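Mannosylglycerate hydrolase MGH1-like glycoside hydrolase domain-containing protein (Thermus thermophilus, PDB 2Z07) probably hydrolyses mannosylglycerate, a solute made by thermophiles under osmotic stress, to mannose and glycerate, and also splits glucosylglycerate with similar efficiency. Local coordinates at residues Y30-D35 against L69-F74; I39-T44 against A412-F417; K134-H139 against Y260-W265. All blocks are in the same frame, centred on the assembly; numbering follows the deposited sequence.

Contact 1: residues Y30-D35 against L69-F74; sequences YQWLWD and LPHIVF
Y30 offers a ring face to F74, whose edge meets it in a T-shaped pair with centroids 4.8 Å apart and planes at 89°; F74 CD1 stands over the centre of the Y30 ring. Q31 joins the backbones as the hydrogen-bonded pair with V73: Q31 N reaches V73 O at 2.9 Å, and V73 N returns to Q31 O at 2.8 Å. W32, in the adjacent non-hydrogen-bonded pair, lies alongside I72. A CH-pi contact puts I72 CG1 3.8 Å from the centroid of the W32 six-membered ring, over the face, while the edge of H71 is turned toward a W32 face. W32 is the N-cap of the following helix, yet L33 N still bonds H71 O at 3.2 Å, from above the carbonyl plane. A water that accepts from W34 N donates to the same oxygen. A first torsion of 166°, which sets L33 CG opposite its amide nitrogen, brings L33 CD2 to 3.6 Å from L69 O. Pairing thus ends as the helix begins, and W32 to D35 probably bind substrate. Strand 72-74 lies between 31-32 and 97-98 in an antiparallel sheet; helix 48-62 packs on Q31, L33 and L69, and F138 of helix 121-146 on both leucines.

Contact 2: residues I39-T44 against A412-F417; sequences IALGWT and AALALF
L41 and F417 are brought together by opposite choices of first torsion: F417 holds CG anti to its backbone N (chi1 -174°), whereas L41 holds CG anti to its carbonyl carbon (chi1 -66°). The side chains cross at a slant, and L41 CB comes over one face of the phenyl ring, displaced toward the rim, in a CH-pi contact 4.1 Å from the ring centroid. The two methyls of L41 spread along the ring, CD1 near F417 CD2 and CE2, CD2 near F417 CE1 and CZ. T44 OG1 lies at the edge of the ring, near its plane, but its hydrogen bond goes back to L41 O. T44 N gives that oxygen a second hydrogen bond, so two donors grip the carbonyl beside the ring.

Next to this pair the backbones almost meet. G42 CA and A413 CA are 3.7 Å apart, and the axes of helices 39-43 and 412-417 approach to 7.4 Å, crossing at 46°. A413 CB sits 3.6 Å from I39 CA, and G42 CA makes a CA-H...O contact with A413 O at 3.4 Å. A CB on G42 would run into that of A413. L416 CD1 borders G42 O, and Y113 of helix 107-117 meets F417 edge-to-face.

No hydrogen bond crosses the interface, and every residue that touches is buried. Helix 409-418 is therefore held to helix 33-43 by apolar fit, with G42 letting the backbones come this close.

Contact 3: residues K134-H139 against Y260-W265; sequences KLLAFH and YEIEEW
L136 and W265 meet at about a right angle, with L136 CD2 reaching the benzo end of the indole, 3.7 Å from W265 CH2. H139 touches the same part of the ring through its CB, which comes to 3.4 Å from W265 CZ3. The benzo end of the tryptophan thus bears on two residues one helical turn apart on helix 121-146. I262 CG1 touches the same leucine methyl, 3.9 Å from L136 CD2. The second branch, L136 CD1, faces the carboxylate of E261, 4.2 Å from OE2, a loose van der Waals contact.

What sets these groups in place lies one layer out. W265 has CG anti to its carbonyl carbon (chi1 -58°), which lays the indole back along its own helix, with E261 O over one face toward the rim. Y143, a turn beyond H139, stacks on W265. The E261 carboxylate has its main partner in R140, with a salt bridge from OE1 to the arginine NE. H139 ND1 makes a weak hydrogen bond to L135 O at 3.3 Å, and helix 235-254 packs on its side chain through L241, A244 and N245.

Replacing W265 by an alanine would probably leave L136 CD2 and H139 CB facing a gap and deprive Y143 of its stacking partner.

The helix axes stay 11.0 Å apart, crossing at 39°, so long side chains bridge helices 121-146 and 260-275. Inside the contact the chemistry is apolar, with no hydrogen bond across; the salt bridge of E261 to R140 adds a charged tie between the same two helices at its margin.

Overall arrangement
Contacts 1 and 2 share helix 33-43: its start is bridged to strand 72-74, its later turns pack on helix 409-418, and the contact centres lie about 17 Å apart. Along the chain their segments alternate, so the C-terminal helix returns to the N-terminal part. Contact 3 opens after contact 1 has closed, inside the loop closed by contact 2. Its centre is about 20 Å from that of contact 1, and F138 links them by packing on L33 and L69. Contacts 2 and 3 do not touch. Contact 1 carries probable substrate-binding residues, while contacts 2 and 3 join surrounding helices, consistent with the alpha/alpha-barrel (six-hairpin) catalytic domain of glycosyl hydrolase family 63.

Contact 1: residues Y30-D35 against L69-F74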
loop_
_atom_site.group_PDB
_atom_site.type_symbol
_atom_site.label_atom_id
_atom_site.label_comp_id
_atom_site.label_asym_id
_atom_site.label_seq_id
_atom_site.Cartn_x
_atom_site.Cartn_y
_atom_site.Cartn_z
ATOM N N TYR A 30 11.470 2.666 -14.054
ATOM C CA TYR A 30 10.008 2.642 -14.008
ATOM C C TYR A 30 9.558 3.124 -12.635
ATOM O O TYR A 30 10.189 2.811 -11.623
ATOM C CB TYR A 30 9.456 1.230 -14.225
ATOM C CG TYR A 30 9.912 0.540 -15.488
ATOM C CD1 TYR A 30 10.062 1.246 -16.685
ATOM C CD2 TYR A 30 10.148 -0.834 -15.499
ATOM C CE1 TYR A 30 10.432 0.595 -17.859
ATOM C CE2 TYR A 30 10.519 -1.493 -16.670
ATOM C CZ TYR A 30 10.655 -0.775 -17.842
ATOM O OH TYR A 30 10.999 -1.429 -18.995
ATOM N N GLN A 31 8.464 3.877 -12.603
ATOM C CA GLN A 31 7.943 4.387 -11.348
ATOM C C GLN A 31 6.746 3.572 -10.875
ATOM O O GLN A 31 5.885 3.195 -11.673
ATOM C CB GLN A 31 7.549 5.856 -11.501
ATOM C CG GLN A 31 6.816 6.435 -10.304
ATOM C CD GLN A 31 6.653 7.939 -10.396
ATOM O OE1 GLN A 31 6.501 8.486 -11.483
ATOM N NE2 GLN A 31 6.672 8.612 -9.252
ATOM N N TRP A 32 6.707 3.300 -9.573
ATOM C CA TRP A 32 5.623 2.534 -8.969
ATOM C C TRP A 32 4.746 3.403 -8.074
ATOM O O TRP A 32 5.247 4.198 -7.275
ATOM C CB TRP A 32 6.187 1.374 -8.152
ATOM C CG TRP A 32 6.755 0.274 -8.978
ATOM C CD1 TRP A 32 7.782 0.360 -9.880
ATOM C CD2 TRP A 32 6.344 -1.097 -8.965
ATOM N NE1 TRP A 32 8.037 -0.881 -10.426
ATOM C CE2 TRP A 32 7.166 -1.791 -9.882
ATOM C CE3 TRP A 32 5.357 -1.808 -8.265
ATOM C CZ2 TRP A 32 7.032 -3.163 -10.119
ATOM C CZ3 TRP A 32 5.224 -3.173 -8.500
ATOM C CH2 TRP A 32 6.059 -3.836 -9.422
ATOM N N LEU A 33 3.436 3.231 -8.210
ATOM C CA LEU A 33 2.448 3.985 -7.446
ATOM C C LEU A 33 2.606 3.852 -5.932
ATOM O O LEU A 33 2.836 4.840 -5.236
ATOM C CB LEU A 33 1.036 3.539 -7.853
ATOM C CG LEU A 33 -0.157 3.938 -6.975
ATOM C CD1 LEU A 33 -0.335 5.446 -6.977
ATOM C CD2 LEU A 33 -1.411 3.259 -7.496
ATOM N N TRP A 34 2.484 2.630 -5.427
ATOM C CA TRP A 34 2.583 2.404 -3.990
ATOM C C TRP A 34 3.943 2.843 -3.442
ATOM O O TRP A 34 4.018 3.608 -2.475
ATOM C CB TRP A 34 2.320 0.923 -3.679
ATOM C CG TRP A 34 1.855 0.659 -2.271
ATOM C CD1 TRP A 34 1.246 1.548 -1.429
ATOM C CD2 TRP A 34 1.900 -0.593 -1.568
ATOM N NE1 TRP A 34 0.906 0.927 -0.246
ATOM C CE2 TRP A 34 1.295 -0.386 -0.305
ATOM C CE3 TRP A 34 2.389 -1.868 -1.881
ATOM C CZ2 TRP A 34 1.167 -1.409 0.643
ATOM C CZ3 TRP A 34 2.258 -2.887 -0.936
ATOM C CH2 TRP A 34 1.652 -2.648 0.308
ATOM N N ASP A 35 5.012 2.368 -4.072
ATOM C CA ASP A 35 6.369 2.695 -3.654
ATOM C C ASP A 35 6.665 4.193 -3.622
ATOM O O ASP A 35 7.228 4.688 -2.638
ATOM C CB ASP A 35 7.388 1.998 -4.563
ATOM C CG ASP A 35 7.265 0.489 -4.524
ATOM O OD1 ASP A 35 6.227 -0.034 -4.980
ATOM O OD2 ASP A 35 8.206 -0.171 -4.029
ATOM N N LEU A 69 -4.808 5.325 -11.496
ATOM C CA LEU A 69 -3.365 5.454 -11.335
ATOM C C LEU A 69 -2.850 4.028 -11.473
ATOM O O LEU A 69 -3.197 3.158 -10.671
ATOM C CB LEU A 69 -2.993 6.007 -9.956
ATOM C CG LEU A 69 -2.859 7.525 -9.822
ATOM C CD1 LEU A 69 -1.674 8.016 -10.646
ATOM C CD2 LEU A 69 -4.152 8.201 -10.275
ATOM N N PRO A 70 -2.029 3.768 -12.505
ATOM C CA PRO A 70 -1.459 2.444 -12.768
ATOM C C PRO A 70 -0.434 2.080 -11.707
ATOM O O PRO A 70 0.233 2.957 -11.161
ATOM C CB PRO A 70 -0.838 2.613 -14.149
ATOM C CG PRO A 70 -0.332 4.029 -14.094
ATOM C CD PRO A 70 -1.494 4.766 -13.452
ATOM N N HIS A 71 -0.290 0.795 -11.411
ATOM C CA HIS A 71 0.666 0.420 -10.387
ATOM C C HIS A 71 2.093 0.642 -10.876
ATOM O O HIS A 71 3.045 0.619 -10.090
ATOM C CB HIS A 71 0.428 -1.028 -9.928
ATOM C CG HIS A 71 1.078 -2.077 -10.779
ATOM N ND1 HIS A 71 0.768 -2.265 -12.108
ATOM C CD2 HIS A 71 1.973 -3.044 -10.460
ATOM C CE1 HIS A 71 1.441 -3.304 -12.571
ATOM N NE2 HIS A 71 2.179 -3.795 -11.590
ATOM N N ILE A 72 2.224 0.893 -12.179
ATOM C CA ILE A 72 3.521 1.141 -12.794
ATOM C C ILE A 72 3.438 2.114 -13.965
ATOM O O ILE A 72 2.535 2.031 -14.803
ATOM C CB ILE A 72 4.159 -0.151 -13.349
ATOM C CG1 ILE A 72 4.380 -1.169 -12.230
ATOM C CG2 ILE A 72 5.483 0.184 -14.025
ATOM C CD1 ILE A 72 4.870 -2.515 -12.735
ATOM N N VAL A 73 4.389 3.040 -14.001
ATOM C CA VAL A 73 4.507 4.011 -15.076
ATOM C C VAL A 73 5.846 3.640 -15.720
ATOM O O VAL A 73 6.882 3.643 -15.052
ATOM C CB VAL A 73 4.571 5.463 -14.535
ATOM C CG1 VAL A 73 4.742 6.439 -15.684
ATOM C CG2 VAL A 73 3.301 5.790 -13.754
ATOM N N PHE A 74 5.825 3.295 -17.001
ATOM C CA PHE A 74 7.049 2.905 -17.701
ATOM C C PHE A 74 7.737 4.100 -18.352
ATOM O O PHE A 74 7.718 4.246 -19.574
ATOM C CB PHE A 74 6.726 1.846 -18.759
ATOM C CG PHE A 74 6.154 0.583 -18.190
ATOM C CD1 PHE A 74 6.943 -0.265 -17.416
ATOM C CD2 PHE A 74 4.815 0.257 -18.392
ATOM C CE1 PHE A 74 6.408 -1.418 -16.847
ATOM C CE2 PHE A 74 4.267 -0.895 -17.828
ATOM C CZ PHE A 74 5.069 -1.734 -17.051
HETATM O O HOH W 1 2.708 0.528 -7.405
#

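Contact 2: residues I39-T44 against A412-F417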
loop_
_atom_site.group_PDB
_atom_site.type_symbol
_atom_site.label_atom_id
_atom_site.label_comp_id
_atom_site.label_asym_id
_atom_site.label_seq_id
_atom_site.Cartn_x
_atom_site.Cartn_y
_atom_site.Cartn_z
ATOM N N ILE A 39 8.054 6.557 -0.652
ATOM C CA ILE A 39 9.331 7.200 -0.920
ATOM C C ILE A 39 9.240 8.716 -0.748
ATOM O O ILE A 39 10.188 9.357 -0.280
ATOM C CB ILE A 39 9.823 6.838 -2.338
ATOM C CG1 ILE A 39 10.084 5.328 -2.407
ATOM C CG2 ILE A 39 11.095 7.615 -2.679
ATOM C CD1 ILE A 39 10.374 4.799 -3.804
ATOM N N ALA A 40 8.092 9.286 -1.097
ATOM C CA ALA A 40 7.901 10.724 -0.965
ATOM C C ALA A 40 8.095 11.144 0.490
ATOM O O ALA A 40 8.701 12.181 0.761
ATOM C CB ALA A 40 6.509 11.126 -1.455
ATOM N N LEU A 41 7.584 10.345 1.425
ATOM C CA LEU A 41 7.739 10.658 2.845
ATOM C C LEU A 41 9.229 10.699 3.170
ATOM O O LEU A 41 9.682 11.529 3.956
ATOM C CB LEU A 41 7.054 9.603 3.717
ATOM C CG LEU A 41 5.528 9.531 3.623
ATOM C CD1 LEU A 41 5.020 8.399 4.494
ATOM C CD2 LEU A 41 4.923 10.856 4.064
ATOM N N GLY A 42 9.985 9.799 2.550
ATOM C CA GLY A 42 11.417 9.751 2.775
ATOM C C GLY A 42 12.125 11.020 2.335
ATOM O O GLY A 42 13.020 11.511 3.028
ATOM N N TRP A 43 11.720 11.553 1.184
ATOM C CA TRP A 43 12.322 12.767 0.642
ATOM C C TRP A 43 12.064 14.015 1.477
ATOM O O TRP A 43 12.797 14.993 1.361
ATOM C CB TRP A 43 11.844 13.016 -0.797
ATOM C CG TRP A 43 12.535 12.161 -1.820
ATOM C CD1 TRP A 43 12.004 11.105 -2.502
ATOM C CD2 TRP A 43 13.895 12.282 -2.261
ATOM N NE1 TRP A 43 12.947 10.558 -3.341
ATOM C CE2 TRP A 43 14.117 11.259 -3.213
ATOM C CE3 TRP A 43 14.946 13.152 -1.944
ATOM C CZ2 TRP A 43 15.351 11.083 -3.851
ATOM C CZ3 TRP A 43 16.173 12.978 -2.580
ATOM C CH2 TRP A 43 16.364 11.950 -3.523
ATOM N N THR A 44 11.031 13.988 2.317
ATOM C CA THR A 44 10.735 15.143 3.156
ATOM C C THR A 44 11.907 15.415 4.094
ATOM O O THR A 44 12.067 16.524 4.606
ATOM C CB THR A 44 9.457 14.933 4.016
ATOM O OG1 THR A 44 9.662 13.862 4.949
ATOM C CG2 THR A 44 8.266 14.617 3.126
ATOM N N ALA A 412 14.269 2.450 3.069
ATOM C CA ALA A 412 15.159 3.571 3.349
ATOM C C ALA A 412 14.347 4.831 3.636
ATOM O O ALA A 412 14.647 5.575 4.572
ATOM C CB ALA A 412 16.094 3.815 2.161
ATOM N N ALA A 413 13.317 5.057 2.825
ATOM C CA ALA A 413 12.454 6.220 2.979
ATOM C C ALA A 413 11.743 6.200 4.329
ATOM O O ALA A 413 11.648 7.224 5.006
ATOM C CB ALA A 413 11.425 6.263 1.847
ATOM N N LEU A 414 11.236 5.034 4.714
ATOM C CA LEU A 414 10.540 4.903 5.985
ATOM C C LEU A 414 11.523 4.942 7.145
ATOM O O LEU A 414 11.164 5.348 8.243
ATOM C CB LEU A 414 9.709 3.616 6.013
ATOM C CG LEU A 414 8.194 3.779 5.788
ATOM C CD1 LEU A 414 7.868 5.057 5.014
ATOM C CD2 LEU A 414 7.676 2.562 5.055
ATOM N N ALA A 415 12.762 4.529 6.905
ATOM C CA ALA A 415 13.766 4.590 7.962
ATOM C C ALA A 415 13.923 6.075 8.283
ATOM O O ALA A 415 13.947 6.475 9.446
ATOM C CB ALA A 415 15.090 4.014 7.477
ATOM N N LEU A 416 14.004 6.885 7.231
ATOM C CA LEU A 416 14.152 8.333 7.365
ATOM C C LEU A 416 12.929 8.993 7.996
ATOM O O LEU A 416 13.046 9.737 8.969
ATOM C CB LEU A 416 14.412 8.958 5.992
ATOM C CG LEU A 416 15.807 8.768 5.387
ATOM C CD1 LEU A 416 15.789 9.158 3.919
ATOM C CD2 LEU A 416 16.816 9.608 6.157
ATOM N N PHE A 417 11.754 8.719 7.440
ATOM C CA PHE A 417 10.522 9.304 7.950
ATOM C C PHE A 417 10.232 8.846 9.377
ATOM O O PHE A 417 9.768 9.625 10.208
ATOM C CB PHE A 417 9.350 8.933 7.037
ATOM C CG PHE A 417 8.071 9.618 7.403
ATOM C CD1 PHE A 417 7.909 10.984 7.172
ATOM C CD2 PHE A 417 7.038 8.911 8.012
ATOM C CE1 PHE A 417 6.737 11.633 7.543
ATOM C CE2 PHE A 417 5.859 9.555 8.389
ATOM C CZ PHE A 417 5.709 10.915 8.155
#

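Contact 3: residues K134-H139 against Y260-W265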
loop_
_atom_site.group_PDB
_atom_site.type_symbol
_atom_site.label_atom_id
_atom_site.label_comp_id
_atom_site.label_asym_id
_atom_site.label_seq_id
_atom_site.Cartn_x
_atom_site.Cartn_y
_atom_site.Cartn_z
ATOM N N LYS A 134 -6.898 15.576 -8.826
ATOM C CA LYS A 134 -6.325 14.341 -9.368
ATOM C C LYS A 134 -6.519 13.206 -8.364
ATOM O O LYS A 134 -6.786 12.060 -8.740
ATOM C CB LYS A 134 -4.838 14.535 -9.659
ATOM C CG LYS A 134 -4.568 15.560 -10.746
ATOM C CD LYS A 134 -3.093 15.920 -10.836
ATOM C CE LYS A 134 -2.870 16.977 -11.893
ATOM N NZ LYS A 134 -3.250 16.462 -13.235
ATOM N N LEU A 135 -6.382 13.529 -7.082
ATOM C CA LEU A 135 -6.589 12.537 -6.035
ATOM C C LEU A 135 -8.072 12.176 -6.054
ATOM O O LEU A 135 -8.436 11.003 -6.004
ATOM C CB LEU A 135 -6.211 13.112 -4.663
ATOM C CG LEU A 135 -4.728 13.105 -4.281
ATOM C CD1 LEU A 135 -4.524 13.877 -2.982
ATOM C CD2 LEU A 135 -4.257 11.666 -4.126
ATOM N N LEU A 136 -8.925 13.196 -6.125
ATOM C CA LEU A 136 -10.367 12.988 -6.168
ATOM C C LEU A 136 -10.698 12.037 -7.314
ATOM O O LEU A 136 -11.450 11.076 -7.144
ATOM C CB LEU A 136 -11.099 14.315 -6.399
ATOM C CG LEU A 136 -12.098 14.821 -5.358
ATOM C CD1 LEU A 136 -13.037 15.815 -6.037
ATOM C CD2 LEU A 136 -12.900 13.676 -4.758
ATOM N N ALA A 137 -10.119 12.315 -8.476
ATOM C CA ALA A 137 -10.343 11.506 -9.670
ATOM C C ALA A 137 -9.919 10.053 -9.490
ATOM O O ALA A 137 -10.596 9.145 -9.974
ATOM C CB ALA A 137 -9.613 12.125 -10.861
ATOM N N PHE A 138 -8.800 9.825 -8.803
ATOM C CA PHE A 138 -8.330 8.462 -8.572
ATOM C C PHE A 138 -9.300 7.716 -7.651
ATOM O O PHE A 138 -9.700 6.581 -7.943
ATOM C CB PHE A 138 -6.915 8.470 -7.972
ATOM C CG PHE A 138 -6.368 7.091 -7.671
ATOM C CD1 PHE A 138 -6.591 6.031 -8.543
ATOM C CD2 PHE A 138 -5.618 6.861 -6.518
ATOM C CE1 PHE A 138 -6.075 4.755 -8.279
ATOM C CE2 PHE A 138 -5.096 5.595 -6.240
ATOM C CZ PHE A 138 -5.324 4.539 -7.121
ATOM N N HIS A 139 -9.685 8.345 -6.542
ATOM C CA HIS A 139 -10.629 7.704 -5.628
ATOM C C HIS A 139 -11.955 7.436 -6.345
ATOM O O HIS A 139 -12.557 6.379 -6.170
ATOM C CB HIS A 139 -10.888 8.582 -4.401
ATOM C CG HIS A 139 -9.820 8.498 -3.356
ATOM N ND1 HIS A 139 -8.488 8.719 -3.630
ATOM C CD2 HIS A 139 -9.895 8.246 -2.029
ATOM C CE1 HIS A 139 -7.787 8.607 -2.514
ATOM N NE2 HIS A 139 -8.618 8.321 -1.528
ATOM N N TYR A 260 -18.245 16.708 -0.870
ATOM C CA TYR A 260 -19.431 15.912 -1.172
ATOM C C TYR A 260 -19.161 14.433 -1.455
ATOM O O TYR A 260 -19.605 13.564 -0.702
ATOM C CB TYR A 260 -20.185 16.551 -2.354
ATOM C CG TYR A 260 -21.467 15.850 -2.754
ATOM C CD1 TYR A 260 -21.442 14.678 -3.512
ATOM C CD2 TYR A 260 -22.711 16.354 -2.360
ATOM C CE1 TYR A 260 -22.620 14.024 -3.868
ATOM C CE2 TYR A 260 -23.897 15.708 -2.712
ATOM C CZ TYR A 260 -23.843 14.543 -3.464
ATOM O OH TYR A 260 -25.008 13.892 -3.803
ATOM N N GLU A 261 -18.433 14.138 -2.528
ATOM C CA GLU A 261 -18.159 12.745 -2.882
ATOM C C GLU A 261 -17.358 11.970 -1.840
ATOM O O GLU A 261 -17.593 10.781 -1.630
ATOM C CB GLU A 261 -17.415 12.661 -4.217
ATOM C CG GLU A 261 -18.166 13.237 -5.398
ATOM C CD GLU A 261 -17.327 13.229 -6.654
ATOM O OE1 GLU A 261 -17.156 12.150 -7.261
ATOM O OE2 GLU A 261 -16.823 14.307 -7.020
ATOM N N ILE A 262 -16.408 12.637 -1.200
ATOM C CA ILE A 262 -15.561 11.983 -0.208
ATOM C C ILE A 262 -16.376 11.523 0.994
ATOM O O ILE A 262 -16.166 10.422 1.508
ATOM C CB ILE A 262 -14.435 12.932 0.266
ATOM C CG1 ILE A 262 -13.698 13.504 -0.946
ATOM C CG2 ILE A 262 -13.440 12.164 1.141
ATOM C CD1 ILE A 262 -12.768 14.666 -0.615
ATOM N N GLU A 263 -17.304 12.370 1.433
ATOM C CA GLU A 263 -18.161 12.052 2.570
ATOM C C GLU A 263 -18.904 10.736 2.353
ATOM O O GLU A 263 -19.006 9.910 3.269
ATOM C CB GLU A 263 -19.158 13.197 2.821
ATOM C CG GLU A 263 -18.525 14.379 3.566
ATOM C CD GLU A 263 -19.441 15.582 3.705
ATOM O OE1 GLU A 263 -20.678 15.409 3.734
ATOM O OE2 GLU A 263 -18.920 16.707 3.806
ATOM N N GLU A 264 -19.419 10.543 1.139
ATOM C CA GLU A 264 -20.139 9.321 0.807
ATOM C C GLU A 264 -19.232 8.102 0.914
ATOM O O GLU A 264 -19.635 7.072 1.435
ATOM C CB GLU A 264 -20.690 9.382 -0.621
ATOM C CG GLU A 264 -21.651 10.511 -0.888
ATOM C CD GLU A 264 -22.291 10.387 -2.260
ATOM O OE1 GLU A 264 -21.548 10.342 -3.266
ATOM O OE2 GLU A 264 -23.535 10.328 -2.332
ATOM N N TRP A 265 -18.014 8.211 0.396
ATOM C CA TRP A 265 -17.084 7.082 0.450
ATOM C C TRP A 265 -16.710 6.731 1.894
ATOM O O TRP A 265 -16.557 5.557 2.250
ATOM C CB TRP A 265 -15.809 7.393 -0.345
ATOM C CG TRP A 265 -16.050 7.734 -1.800
ATOM C CD1 TRP A 265 -16.997 7.194 -2.629
ATOM C CD2 TRP A 265 -15.292 8.645 -2.602
ATOM N NE1 TRP A 265 -16.870 7.713 -3.897
ATOM C CE2 TRP A 265 -15.833 8.606 -3.908
ATOM C CE3 TRP A 265 -14.206 9.490 -2.345
ATOM C CZ2 TRP A 265 -15.323 9.382 -4.953
ATOM C CZ3 TRP A 265 -13.699 10.262 -3.386
ATOM C CH2 TRP A 265 -14.261 10.201 -4.674
#